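Local coordinates for ferritin like protein (Caulobacter vibrioides, PDB 3HL1), which is of unknown function but belongs to the ferritin-like family and probably binds metal within a bundle of helices, at residues Q157-V162 and A190-A195; N281-F284 and G288-P291; I87-D92 and M118-Y123; Y28-L33 and A49-E54. All coordinates share one frame; numbering follows the deposited sequence. Where two conformers were deposited one is given.

Interaction 1. Residues Q157-V162 and A190-A195; sequences QLRGHV and AGFLQA
Arg159 and Phe192 meet at the roots of their side chains, where CB of Arg159 lies 3.6 Å from CB of Phe192 and nearly as close to the first ring carbon. Further out, Arg159 CD passes Phe192 CD2 at 4.0 Å, while the guanidinium plane is turned 47° from that of the ring. The arginine's CG sits between its backbone N and carbonyl carbon (chi1 66°), and the chain runs extended from there to NE. It is the aliphatic part that touches the ring, while the polar end is occupied by a salt bridge from NE to Asp189 and a bond from NH1 to the carbonyl of Glu156. Beside this pair, Val162 CG1 rests 3.9 Å from the CA of Gly191, a close approach to the helix backbone at a residue without a side chain. Val162 is positioned by its backbone N bonding to Arg159 O at 3.0 Å and by a further backbone link to Gly188. Tyr68 touches both Val162 and Phe192, and Met155 packs on Phe192 from helix 144-157. A short 3-10 turn and the residue after it, just past a helix end, pack against the first turns of helix 188-207, a joint of the all-helical ferritin-like fold.

Interaction 2. Residues N281-F284 and G288-P291; sequences NGMF and GAPP
Met283, present as selenomethionine, reaches from the end of helix 261-283 to Gly288, Ala289 and Pro290, which lie in the short connection leading into helix 292-309. The contact is thus part of a helix-loop-helix turn, in which a single long side chain bridges the last helical turn and the chain returning past it. CB leaves the backbone neither toward the loop nor away from it, and CG, set anti to the carbonyl carbon (chi1 -73°), makes the first touch, 3.9 Å from the carbonyl oxygen of Gly288. The chain stays extended through chi2 and delivers SE to a position 4.0 Å from CA of Ala289. The selenium also lies 4.1 Å from CD of Pro290, the proline ring being passed at a slant. Rotation about the CG-SE bond (chi3 76°) turns the methyl group toward the alanine. Met169 and Glu171, from another loop, also touch this side chain, which is buried although the loop residues it meets are more exposed. Nearby, Ser285 OG is hydrogen-bonded to the carbonyl oxygens of Asn281 and Gly282 at the helix end. The closest approach across the turn is between two methyl carbons, CE of Met283 and CB of Ala289, at 3.7 Å.

Interaction 3. Residues I87-D92 and M118-Y123; sequences IDFDLD and MCLIEY
The carbonyl oxygen of Leu120 is approached by two groups: Tyr123 N, which bonds to it at 3.1 Å, and the ring of Phe89, whose CE1 comes within 3.4 Å. The first is a backbone hydrogen bond at the end of helix 112-121; the second is a contact of ring carbon with oxygen, from the other segment. The same leucine also covers the phenylalanine. Its CD2 stands 4.0 Å from the centroid of the Phe89 ring and only 5° off the ring normal, a CH-pi contact over the face, while CB of Leu120 touches CZ of Phe89 at 3.7 Å. On the opposite face lies CG2 of Ile87, displaced toward the rim, so that the ring is clamped between a branch from each segment. Phe89 opens a short 3-10 turn in the loop that joins helices 42-67 and 112-121 of the ferritin-like bundle, and its CG, anti to the carbonyl carbon (chi1 -62°), carries the ring to the helix. Asp88, just before, forms an Asx turn: its OD1 accepts from Asp90 N at 3.1 Å, the donor lying 55° out of the carboxylate plane. Farther along the loop, Asp92 OD2 comes no nearer than 4.3 Å to CD2 of Tyr123, meeting that ring obliquely. Glu122, whose side chain sets off away from the loop, turns to the interior of the bundle, where its OE2 bonds to His233 ND1 and Tyr29 OH and its OE1 to an unidentified bound molecule, probably from the crystallisation liquor.

Interaction 4. Residues Y28-L33 and A49-E54; sequences YYLTVL and AAVYQE
Val51 divides its methyl groups between Tyr29 and Leu30, CG2 mainly on Tyr29 and CG1 on Leu30, at the interface of two antiparallel helices whose segment axes come within 9.7 Å at an angle of 160°. These are consecutive helices of the ferritin-like bundle, forming a helical hairpin. CG2 of Val51 approaches the tyrosine near the plane of the ring, at its edge, and is 3.6 Å from CB of Tyr29. CG1, anti to the valine's backbone N (chi1 163°), turns instead to Leu30, touching its CD2 at 3.6 Å; the leucine and valine side chains cross at about a right angle. Val51 was modelled in two conformers, and both approaches hold for one of them. One turn later Glu54 crosses the Tyr29 side chain at about a right angle, with the carboxylate and ring planes 50° apart. The glutamate is bent at chi2, so that CG lies against the tyrosine ring while the carboxylate bonds to Thr25 OG1 through OE1 and to an unidentified molecule through OE2. Phe237, from helix 233-242, packs edge-to-face with the Tyr29 ring. Where Glu54 meets the tyrosine, the touching atoms are its CG and CE2 of Tyr29, 3.7 Å apart.

In the fold
From the N terminus, interaction 4 comes first and closes the hairpin between helices 8-35 and 42-67. Interaction 3 follows, holding the loop after helix 42-67 against the end of helix 112-121. Interaction 1 then brings the turn after helix 144-157 onto helix 188-207, and interaction 2 closes the small turn between helices 261-283 and 292-309. The four run in series; none nests within or crosses another. Interactions 3 and 4 touch directly, Glu122 of one lying beside Tyr29 and Glu54 of the other, whereas interactions 2 and 3 sit on opposite sides of the chain's centre, their own centres about 32 Å apart.

Interaction 1. Residues Q157-V162 and A190-A195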
loop_
_atom_site.group_PDB
_atom_site.type_symbol
_atom_site.label_atom_id
_atom_site.label_comp_id
_atom_site.label_asym_id
_atom_site.label_seq_id
_atom_site.Cartn_x
_atom_site.Cartn_y
_atom_site.Cartn_z
ATOM N N GLN A 157 -14.491 2.542 19.563
ATOM C CA GLN A 157 -15.236 3.601 20.207
ATOM C C GLN A 157 -16.390 4.062 19.379
ATOM O O GLN A 157 -17.440 4.426 19.933
ATOM C CB GLN A 157 -14.349 4.812 20.477
ATOM C CG GLN A 157 -13.247 4.544 21.519
ATOM C CD GLN A 157 -12.375 5.752 21.796
ATOM O OE1 GLN A 157 -12.717 6.872 21.438
ATOM N NE2 GLN A 157 -11.255 5.534 22.461
ATOM N N LEU A 158 -16.204 4.060 18.050
ATOM C CA LEU A 158 -17.213 4.550 17.135
ATOM C C LEU A 158 -18.009 3.455 16.396
ATOM O O LEU A 158 -18.637 3.723 15.375
ATOM C CB LEU A 158 -16.535 5.517 16.139
ATOM C CG LEU A 158 -15.975 6.803 16.779
ATOM C CD1 LEU A 158 -14.916 7.458 15.948
ATOM C CD2 LEU A 158 -17.049 7.830 17.152
ATOM N N ARG A 159 -18.006 2.240 16.935
ATOM C CA ARG A 159 -18.725 1.106 16.350
ATOM C C ARG A 159 -20.253 1.269 16.182
ATOM O O ARG A 159 -20.859 0.594 15.351
ATOM C CB ARG A 159 -18.451 -0.145 17.141
ATOM C CG ARG A 159 -19.015 -0.121 18.588
ATOM C CD ARG A 159 -18.390 -1.276 19.359
ATOM N NE ARG A 159 -18.959 -1.404 20.685
ATOM C CZ ARG A 159 -18.561 -0.743 21.768
ATOM N NH1 ARG A 159 -17.563 0.120 21.755
ATOM N NH2 ARG A 159 -19.186 -0.963 22.911
ATOM N N GLY A 160 -20.854 2.207 16.910
ATOM C CA GLY A 160 -22.239 2.551 16.681
ATOM C C GLY A 160 -22.564 3.044 15.307
ATOM O O GLY A 160 -23.713 2.972 14.884
ATOM N N HIS A 161 -21.558 3.548 14.588
ATOM C CA HIS A 161 -21.720 4.012 13.233
ATOM C C HIS A 161 -21.664 2.915 12.188
ATOM O O HIS A 161 -21.928 3.192 11.010
ATOM C CB HIS A 161 -20.644 5.044 12.921
ATOM C CG HIS A 161 -20.880 6.354 13.576
ATOM N ND1 HIS A 161 -20.260 6.706 14.754
ATOM C CD2 HIS A 161 -21.686 7.396 13.237
ATOM C CE1 HIS A 161 -20.658 7.919 15.105
ATOM N NE2 HIS A 161 -21.538 8.351 14.218
ATOM N N VAL A 162 -21.278 1.699 12.577
ATOM C CA VAL A 162 -21.160 0.615 11.598
ATOM C C VAL A 162 -22.509 0.187 11.058
ATOM O O VAL A 162 -23.427 -0.122 11.814
ATOM C CB VAL A 162 -20.424 -0.572 12.132
ATOM C CG1 VAL A 162 -20.440 -1.679 11.038
ATOM C CG2 VAL A 162 -18.993 -0.147 12.575
ATOM N N ALA A 190 -21.565 -6.358 15.789
ATOM C CA ALA A 190 -21.255 -7.489 14.892
ATOM C C ALA A 190 -20.412 -7.044 13.685
ATOM O O ALA A 190 -19.448 -7.718 13.319
ATOM C CB ALA A 190 -22.537 -8.165 14.411
ATOM N N GLY A 191 -20.783 -5.915 13.044
ATOM C CA GLY A 191 -20.010 -5.417 11.900
ATOM C C GLY A 191 -18.663 -4.905 12.334
ATOM O O GLY A 191 -17.674 -5.002 11.613
ATOM N N PHE A 192 -18.607 -4.334 13.531
ATOM C CA PHE A 192 -17.331 -3.924 14.082
ATOM C C PHE A 192 -16.401 -5.141 14.237
ATOM O O PHE A 192 -15.228 -5.079 13.888
ATOM C CB PHE A 192 -17.477 -3.198 15.421
ATOM C CG PHE A 192 -16.214 -3.198 16.234
ATOM C CD1 PHE A 192 -15.092 -2.500 15.814
ATOM C CD2 PHE A 192 -16.125 -3.926 17.398
ATOM C CE1 PHE A 192 -13.927 -2.510 16.555
ATOM C CE2 PHE A 192 -14.955 -3.951 18.129
ATOM C CZ PHE A 192 -13.873 -3.231 17.726
ATOM N N LEU A 193 -16.932 -6.250 14.773
ATOM C CA LEU A 193 -16.140 -7.486 14.889
ATOM C C LEU A 193 -15.650 -8.027 13.509
ATOM O O LEU A 193 -14.501 -8.487 13.393
ATOM C CB LEU A 193 -16.909 -8.552 15.683
ATOM C CG LEU A 193 -17.159 -8.196 17.157
ATOM C CD1 LEU A 193 -18.060 -9.170 17.892
ATOM C CD2 LEU A 193 -15.789 -8.026 17.838
ATOM N N GLN A 194 -16.487 -7.950 12.482
ATOM C CA GLN A 194 -16.064 -8.293 11.111
ATOM C C GLN A 194 -14.953 -7.372 10.625
ATOM O O GLN A 194 -13.986 -7.814 10.004
ATOM C CB GLN A 194 -17.219 -8.185 10.137
ATOM C CG GLN A 194 -18.345 -9.134 10.409
ATOM C CD GLN A 194 -19.456 -9.002 9.443
ATOM O OE1 GLN A 194 -19.898 -7.902 9.159
ATOM N NE2 GLN A 194 -19.940 -10.124 8.923
ATOM N N ALA A 195 -15.116 -6.071 10.874
ATOM C CA ALA A 195 -14.115 -5.043 10.484
ATOM C C ALA A 195 -12.772 -5.348 11.117
ATOM O O ALA A 195 -11.733 -5.199 10.489
ATOM C CB ALA A 195 -14.604 -3.625 10.895
#

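Interaction 2. Residues N281-F284 and G288-P291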
loop_
_atom_site.group_PDB
_atom_site.type_symbol
_atom_site.label_atom_id
_atom_site.label_comp_id
_atom_site.label_asym_id
_atom_site.label_seq_id
_atom_site.Cartn_x
_atom_site.Cartn_y
_atom_site.Cartn_z
ATOM N N ASN A 281 -12.057 5.072 -7.554
ATOM C CA ASN A 281 -12.844 6.034 -6.805
ATOM C C ASN A 281 -14.329 5.749 -6.900
ATOM O O ASN A 281 -15.035 5.861 -5.919
ATOM C CB ASN A 281 -12.487 7.460 -7.188
ATOM C CG ASN A 281 -11.178 7.883 -6.576
ATOM O OD1 ASN A 281 -10.794 7.334 -5.546
ATOM N ND2 ASN A 281 -10.437 8.786 -7.232
ATOM N N GLY A 282 -14.790 5.367 -8.084
ATOM C CA GLY A 282 -16.191 5.050 -8.291
ATOM C C GLY A 282 -16.568 3.834 -7.471
ATOM O O GLY A 282 -17.600 3.836 -6.751
HETATM N N MSE A 283 -15.717 2.820 -7.533
HETATM C CA MSE A 283 -15.903 1.588 -6.779
HETATM C C MSE A 283 -15.869 1.776 -5.263
HETATM O O MSE A 283 -16.645 1.155 -4.523
HETATM C CB MSE A 283 -14.866 0.547 -7.194
HETATM C CG MSE A 283 -15.240 0.012 -8.625
HETATM SE SE MSE A 283 -13.768 -0.929 -9.439
HETATM C CE MSE A 283 -13.940 -2.481 -8.446
ATOM N N PHE A 284 -14.955 2.593 -4.787
ATOM C CA PHE A 284 -14.864 2.861 -3.356
ATOM C C PHE A 284 -16.024 3.718 -2.848
ATOM O O PHE A 284 -16.123 3.930 -1.668
ATOM C CB PHE A 284 -13.561 3.610 -3.065
ATOM C CG PHE A 284 -12.331 2.778 -3.141
ATOM C CD1 PHE A 284 -12.337 1.469 -3.543
ATOM C CD2 PHE A 284 -11.118 3.365 -2.862
ATOM C CE1 PHE A 284 -11.178 0.751 -3.633
ATOM C CE2 PHE A 284 -9.965 2.630 -2.931
ATOM C CZ PHE A 284 -10.002 1.330 -3.339
ATOM N N GLY A 288 -20.626 0.131 -9.277
ATOM C CA GLY A 288 -20.222 -1.185 -9.767
ATOM C C GLY A 288 -18.854 -1.139 -10.445
ATOM O O GLY A 288 -18.412 -0.084 -10.958
ATOM N N ALA A 289 -18.182 -2.286 -10.417
ATOM C CA ALA A 289 -16.978 -2.499 -11.154
ATOM C C ALA A 289 -17.309 -2.406 -12.675
ATOM O O ALA A 289 -18.117 -3.166 -13.179
ATOM C CB ALA A 289 -16.439 -3.857 -10.815
ATOM N N PRO A 290 -16.691 -1.483 -13.408
ATOM C CA PRO A 290 -17.015 -1.458 -14.855
ATOM C C PRO A 290 -16.323 -2.601 -15.578
ATOM O O PRO A 290 -15.399 -3.157 -15.036
ATOM C CB PRO A 290 -16.428 -0.129 -15.326
ATOM C CG PRO A 290 -15.219 0.057 -14.381
ATOM C CD PRO A 290 -15.705 -0.453 -13.032
ATOM N N PRO A 291 -16.739 -2.919 -16.815
ATOM C CA PRO A 291 -15.943 -3.851 -17.625
ATOM C C PRO A 291 -14.471 -3.355 -17.807
ATOM O O PRO A 291 -13.565 -4.173 -17.879
ATOM C CB PRO A 291 -16.699 -3.880 -18.959
ATOM C CG PRO A 291 -18.084 -3.374 -18.650
ATOM C CD PRO A 291 -17.896 -2.386 -17.539
#

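Interaction 3. Residues I87-D92 and M118-Y123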
loop_
_atom_site.group_PDB
_atom_site.type_symbol
_atom_site.label_atom_id
_atom_site.label_comp_id
_atom_site.label_asym_id
_atom_site.label_seq_id
_atom_site.Cartn_x
_atom_site.Cartn_y
_atom_site.Cartn_z
ATOM N N ILE A 87 4.426 7.600 8.302
ATOM C CA ILE A 87 5.457 6.811 8.985
ATOM C C ILE A 87 6.657 7.701 9.317
ATOM O O ILE A 87 7.156 8.430 8.476
ATOM C CB ILE A 87 5.943 5.593 8.185
ATOM C CG1 ILE A 87 4.770 4.647 7.871
ATOM C CG2 ILE A 87 7.056 4.847 8.968
ATOM C CD1 ILE A 87 4.020 4.111 9.111
ATOM N N ASP A 88 7.020 7.698 10.579
ATOM C CA ASP A 88 8.238 8.385 11.093
ATOM C C ASP A 88 9.124 7.388 11.828
ATOM O O ASP A 88 8.846 7.003 12.959
ATOM C CB ASP A 88 7.798 9.472 12.074
ATOM C CG ASP A 88 8.954 10.349 12.567
ATOM O OD1 ASP A 88 10.130 10.152 12.145
ATOM O OD2 ASP A 88 8.656 11.227 13.410
ATOM N N PHE A 89 10.224 6.993 11.205
ATOM C CA PHE A 89 11.097 5.972 11.783
ATOM C C PHE A 89 11.862 6.502 13.004
ATOM O O PHE A 89 12.373 5.719 13.796
ATOM C CB PHE A 89 12.031 5.393 10.715
ATOM C CG PHE A 89 11.284 4.712 9.592
ATOM C CD1 PHE A 89 10.502 3.614 9.843
ATOM C CD2 PHE A 89 11.333 5.208 8.302
ATOM C CE1 PHE A 89 9.798 2.984 8.824
ATOM C CE2 PHE A 89 10.610 4.609 7.260
ATOM C CZ PHE A 89 9.830 3.489 7.525
ATOM N N ASP A 90 11.896 7.826 13.132
ATOM C CA ASP A 90 12.546 8.521 14.248
ATOM C C ASP A 90 11.801 8.195 15.514
ATOM O O ASP A 90 12.298 8.423 16.598
ATOM C CB ASP A 90 12.496 10.051 14.112
ATOM C CG ASP A 90 13.371 10.599 13.001
ATOM O OD1 ASP A 90 14.294 9.902 12.525
ATOM O OD2 ASP A 90 13.133 11.772 12.624
ATOM N N LEU A 91 10.571 7.714 15.392
ATOM C CA LEU A 91 9.815 7.318 16.573
ATOM C C LEU A 91 10.282 5.986 17.169
ATOM O O LEU A 91 9.928 5.639 18.289
ATOM C CB LEU A 91 8.320 7.255 16.273
ATOM C CG LEU A 91 7.642 8.559 15.844
ATOM C CD1 LEU A 91 6.236 8.310 15.407
ATOM C CD2 LEU A 91 7.660 9.553 17.020
ATOM N N ASP A 92 11.030 5.216 16.398
ATOM C CA ASP A 92 11.354 3.853 16.761
ATOM C C ASP A 92 12.749 3.776 17.380
ATOM O O ASP A 92 13.619 4.555 17.044
ATOM C CB ASP A 92 11.334 2.972 15.499
ATOM C CG ASP A 92 9.997 2.970 14.799
ATOM O OD1 ASP A 92 8.987 3.135 15.518
ATOM O OD2 ASP A 92 9.956 2.816 13.551
HETATM N N MSE A 118 11.622 -1.144 1.148
HETATM C CA MSE A 118 10.564 -2.166 1.273
HETATM C C MSE A 118 10.559 -2.858 2.643
HETATM O O MSE A 118 9.486 -3.030 3.246
HETATM C CB MSE A 118 10.661 -3.150 0.112
HETATM C CG MSE A 118 10.351 -2.443 -1.167
HETATM SE SE MSE A 118 10.656 -3.559 -2.710
HETATM C CE MSE A 118 9.279 -4.544 -2.593
ATOM N N CYS A 119 11.755 -3.102 3.180
ATOM C CA CYS A 119 11.926 -3.664 4.532
ATOM C C CYS A 119 11.450 -2.674 5.594
ATOM O O CYS A 119 10.737 -3.042 6.535
ATOM C CB CYS A 119 13.379 -4.061 4.813
ATOM S SG CYS A 119 13.956 -5.516 3.898
ATOM N N LEU A 120 11.794 -1.412 5.413
ATOM C CA LEU A 120 11.352 -0.327 6.296
ATOM C C LEU A 120 9.835 -0.152 6.306
ATOM O O LEU A 120 9.224 -0.038 7.368
ATOM C CB LEU A 120 12.011 0.974 5.846
ATOM C CG LEU A 120 13.446 1.193 6.291
ATOM C CD1 LEU A 120 14.057 2.308 5.489
ATOM C CD2 LEU A 120 13.460 1.524 7.764
ATOM N N ILE A 121 9.228 -0.152 5.141
ATOM C CA ILE A 121 7.760 0.023 5.042
ATOM C C ILE A 121 7.045 -1.043 5.851
ATOM O O ILE A 121 6.069 -0.748 6.515
ATOM C CB ILE A 121 7.287 -0.036 3.589
ATOM C CG1 ILE A 121 7.664 1.230 2.843
ATOM C CG2 ILE A 121 5.771 -0.205 3.490
ATOM C CD1 ILE A 121 7.780 0.955 1.316
ATOM N N GLU A 122 7.510 -2.281 5.742
ATOM C CA GLU A 122 6.893 -3.402 6.401
ATOM C C GLU A 122 7.491 -3.729 7.773
ATOM O O GLU A 122 7.217 -4.788 8.334
ATOM C CB GLU A 122 6.996 -4.652 5.501
ATOM C CG GLU A 122 6.453 -4.490 4.054
ATOM C CD GLU A 122 4.923 -4.556 3.942
ATOM O OE1 GLU A 122 4.194 -4.616 4.987
ATOM O OE2 GLU A 122 4.434 -4.549 2.786
ATOM N N TYR A 123 8.297 -2.827 8.304
ATOM C CA TYR A 123 8.974 -3.027 9.581
ATOM C C TYR A 123 7.956 -3.356 10.679
ATOM O O TYR A 123 6.983 -2.593 10.860
ATOM C CB TYR A 123 9.727 -1.766 9.975
ATOM C CG TYR A 123 10.698 -1.950 11.111
ATOM C CD1 TYR A 123 11.788 -2.821 10.994
ATOM C CD2 TYR A 123 10.567 -1.207 12.280
ATOM C CE1 TYR A 123 12.676 -2.955 12.012
ATOM C CE2 TYR A 123 11.474 -1.343 13.302
ATOM C CZ TYR A 123 12.518 -2.235 13.148
ATOM O OH TYR A 123 13.455 -2.360 14.127
#

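Interaction 4. Residues Y28-L33 and A49-E54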
loop_
_atom_site.group_PDB
_atom_site.type_symbol
_atom_site.label_atom_id
_atom_site.label_comp_id
_atom_site.label_asym_id
_atom_site.label_seq_id
_atom_site.Cartn_x
_atom_site.Cartn_y
_atom_site.Cartn_z
ATOM N N TYR A 28 5.327 1.847 -5.828
ATOM C CA TYR A 28 6.666 1.568 -5.358
ATOM C C TYR A 28 7.085 0.118 -5.662
ATOM O O TYR A 28 8.114 -0.073 -6.255
ATOM C CB TYR A 28 6.835 1.886 -3.849
ATOM C CG TYR A 28 8.273 2.119 -3.443
ATOM C CD1 TYR A 28 9.099 1.039 -3.098
ATOM C CD2 TYR A 28 8.835 3.417 -3.448
ATOM C CE1 TYR A 28 10.441 1.243 -2.751
ATOM C CE2 TYR A 28 10.181 3.628 -3.100
ATOM C CZ TYR A 28 10.956 2.536 -2.750
ATOM O OH TYR A 28 12.237 2.716 -2.472
ATOM N N TYR A 29 6.321 -0.851 -5.197
ATOM C CA TYR A 29 6.575 -2.246 -5.378
ATOM C C TYR A 29 6.477 -2.640 -6.846
ATOM O O TYR A 29 7.222 -3.478 -7.299
ATOM C CB TYR A 29 5.588 -3.099 -4.580
ATOM C CG TYR A 29 5.702 -3.064 -3.066
ATOM C CD1 TYR A 29 6.513 -2.125 -2.396
ATOM C CD2 TYR A 29 4.815 -3.822 -2.292
ATOM C CE1 TYR A 29 6.559 -2.075 -1.012
ATOM C CE2 TYR A 29 4.804 -3.717 -0.896
ATOM C CZ TYR A 29 5.680 -2.868 -0.258
ATOM O OH TYR A 29 5.647 -2.766 1.141
ATOM N N LEU A 30 5.504 -2.099 -7.569
ATOM C CA LEU A 30 5.328 -2.426 -8.979
ATOM C C LEU A 30 6.529 -1.993 -9.803
ATOM O O LEU A 30 6.981 -2.720 -10.720
ATOM C CB LEU A 30 4.060 -1.773 -9.560
ATOM C CG LEU A 30 2.706 -2.438 -9.237
ATOM C CD1 LEU A 30 1.520 -1.511 -9.685
ATOM C CD2 LEU A 30 2.632 -3.899 -9.814
ATOM N N THR A 31 7.031 -0.802 -9.498
ATOM C CA THR A 31 8.217 -0.231 -10.159
ATOM C C THR A 31 9.434 -1.136 -9.963
ATOM O O THR A 31 10.102 -1.454 -10.942
ATOM C CB THR A 31 8.468 1.219 -9.713
ATOM O OG1 THR A 31 7.295 1.974 -10.042
ATOM C CG2 THR A 31 9.715 1.802 -10.453
ATOM N N VAL A 32 9.656 -1.606 -8.734
ATOM C CA VAL A 32 10.712 -2.629 -8.452
ATOM C C VAL A 32 10.439 -3.916 -9.188
ATOM O O VAL A 32 11.330 -4.445 -9.834
ATOM C CB VAL A 32 10.857 -2.893 -6.933
ATOM C CG1 VAL A 32 11.816 -4.074 -6.622
ATOM C CG2 VAL A 32 11.255 -1.570 -6.267
ATOM N N LEU A 33 9.220 -4.429 -9.086
ATOM C CA LEU A 33 8.857 -5.689 -9.735
ATOM C C LEU A 33 9.234 -5.726 -11.200
ATOM O O LEU A 33 9.946 -6.589 -11.658
ATOM C CB LEU A 33 7.342 -5.938 -9.625
ATOM C CG LEU A 33 6.763 -7.218 -10.167
ATOM C CD1 LEU A 33 7.434 -8.478 -9.445
ATOM C CD2 LEU A 33 5.202 -7.211 -10.134
ATOM N N ALA A 49 3.443 -11.286 -5.465
ATOM C CA ALA A 49 2.427 -11.735 -4.533
ATOM C C ALA A 49 2.152 -10.617 -3.513
ATOM O O ALA A 49 0.988 -10.338 -3.182
ATOM C CB ALA A 49 2.844 -13.066 -3.844
ATOM N N ALA A 50 3.213 -9.929 -3.077
ATOM C CA ALA A 50 3.086 -8.823 -2.123
ATOM C C ALA A 50 2.269 -7.660 -2.659
ATOM O O ALA A 50 1.447 -7.078 -1.945
ATOM C CB ALA A 50 4.495 -8.285 -1.663
ATOM N N VAL A 51 2.488 -7.318 -3.913
ATOM C CA VAL A 51 1.756 -6.252 -4.622
ATOM C C VAL A 51 0.255 -6.544 -4.632
ATOM O O VAL A 51 -0.599 -5.693 -4.359
ATOM C CB VAL A 51 2.163 -6.136 -6.109
ATOM C CG1 VAL A 51 1.094 -5.323 -6.902
ATOM C CG2 VAL A 51 3.516 -5.503 -6.238
ATOM N N TYR A 52 -0.076 -7.781 -4.966
ATOM C CA TYR A 52 -1.449 -8.232 -4.993
ATOM C C TYR A 52 -2.070 -8.140 -3.604
ATOM O O TYR A 52 -3.216 -7.765 -3.480
ATOM C CB TYR A 52 -1.557 -9.681 -5.512
ATOM C CG TYR A 52 -1.168 -9.870 -6.988
ATOM C CD1 TYR A 52 -1.033 -8.781 -7.868
ATOM C CD2 TYR A 52 -0.956 -11.147 -7.507
ATOM C CE1 TYR A 52 -0.681 -8.958 -9.212
ATOM C CE2 TYR A 52 -0.624 -11.343 -8.865
ATOM C CZ TYR A 52 -0.497 -10.244 -9.702
ATOM O OH TYR A 52 -0.164 -10.446 -11.025
ATOM N N GLN A 53 -1.306 -8.463 -2.562
ATOM C CA GLN A 53 -1.787 -8.291 -1.194
ATOM C C GLN A 53 -1.998 -6.828 -0.823
ATOM O O GLN A 53 -2.956 -6.491 -0.104
ATOM C CB GLN A 53 -0.859 -8.961 -0.197
ATOM C CG GLN A 53 -0.845 -10.453 -0.415
ATOM C CD GLN A 53 -0.216 -11.202 0.735
ATOM O OE1 GLN A 53 0.692 -10.702 1.410
ATOM N NE2 GLN A 53 -0.702 -12.402 0.970
ATOM N N GLU A 54 -1.145 -5.944 -1.313
ATOM C CA GLU A 54 -1.361 -4.505 -1.036
ATOM C C GLU A 54 -2.670 -4.029 -1.619
ATOM O O GLU A 54 -3.363 -3.251 -0.995
ATOM C CB GLU A 54 -0.202 -3.638 -1.565
ATOM C CG GLU A 54 1.095 -3.847 -0.849
ATOM C CD GLU A 54 0.995 -3.458 0.641
ATOM O OE1 GLU A 54 0.888 -2.271 0.964
ATOM O OE2 GLU A 54 1.013 -4.343 1.485
#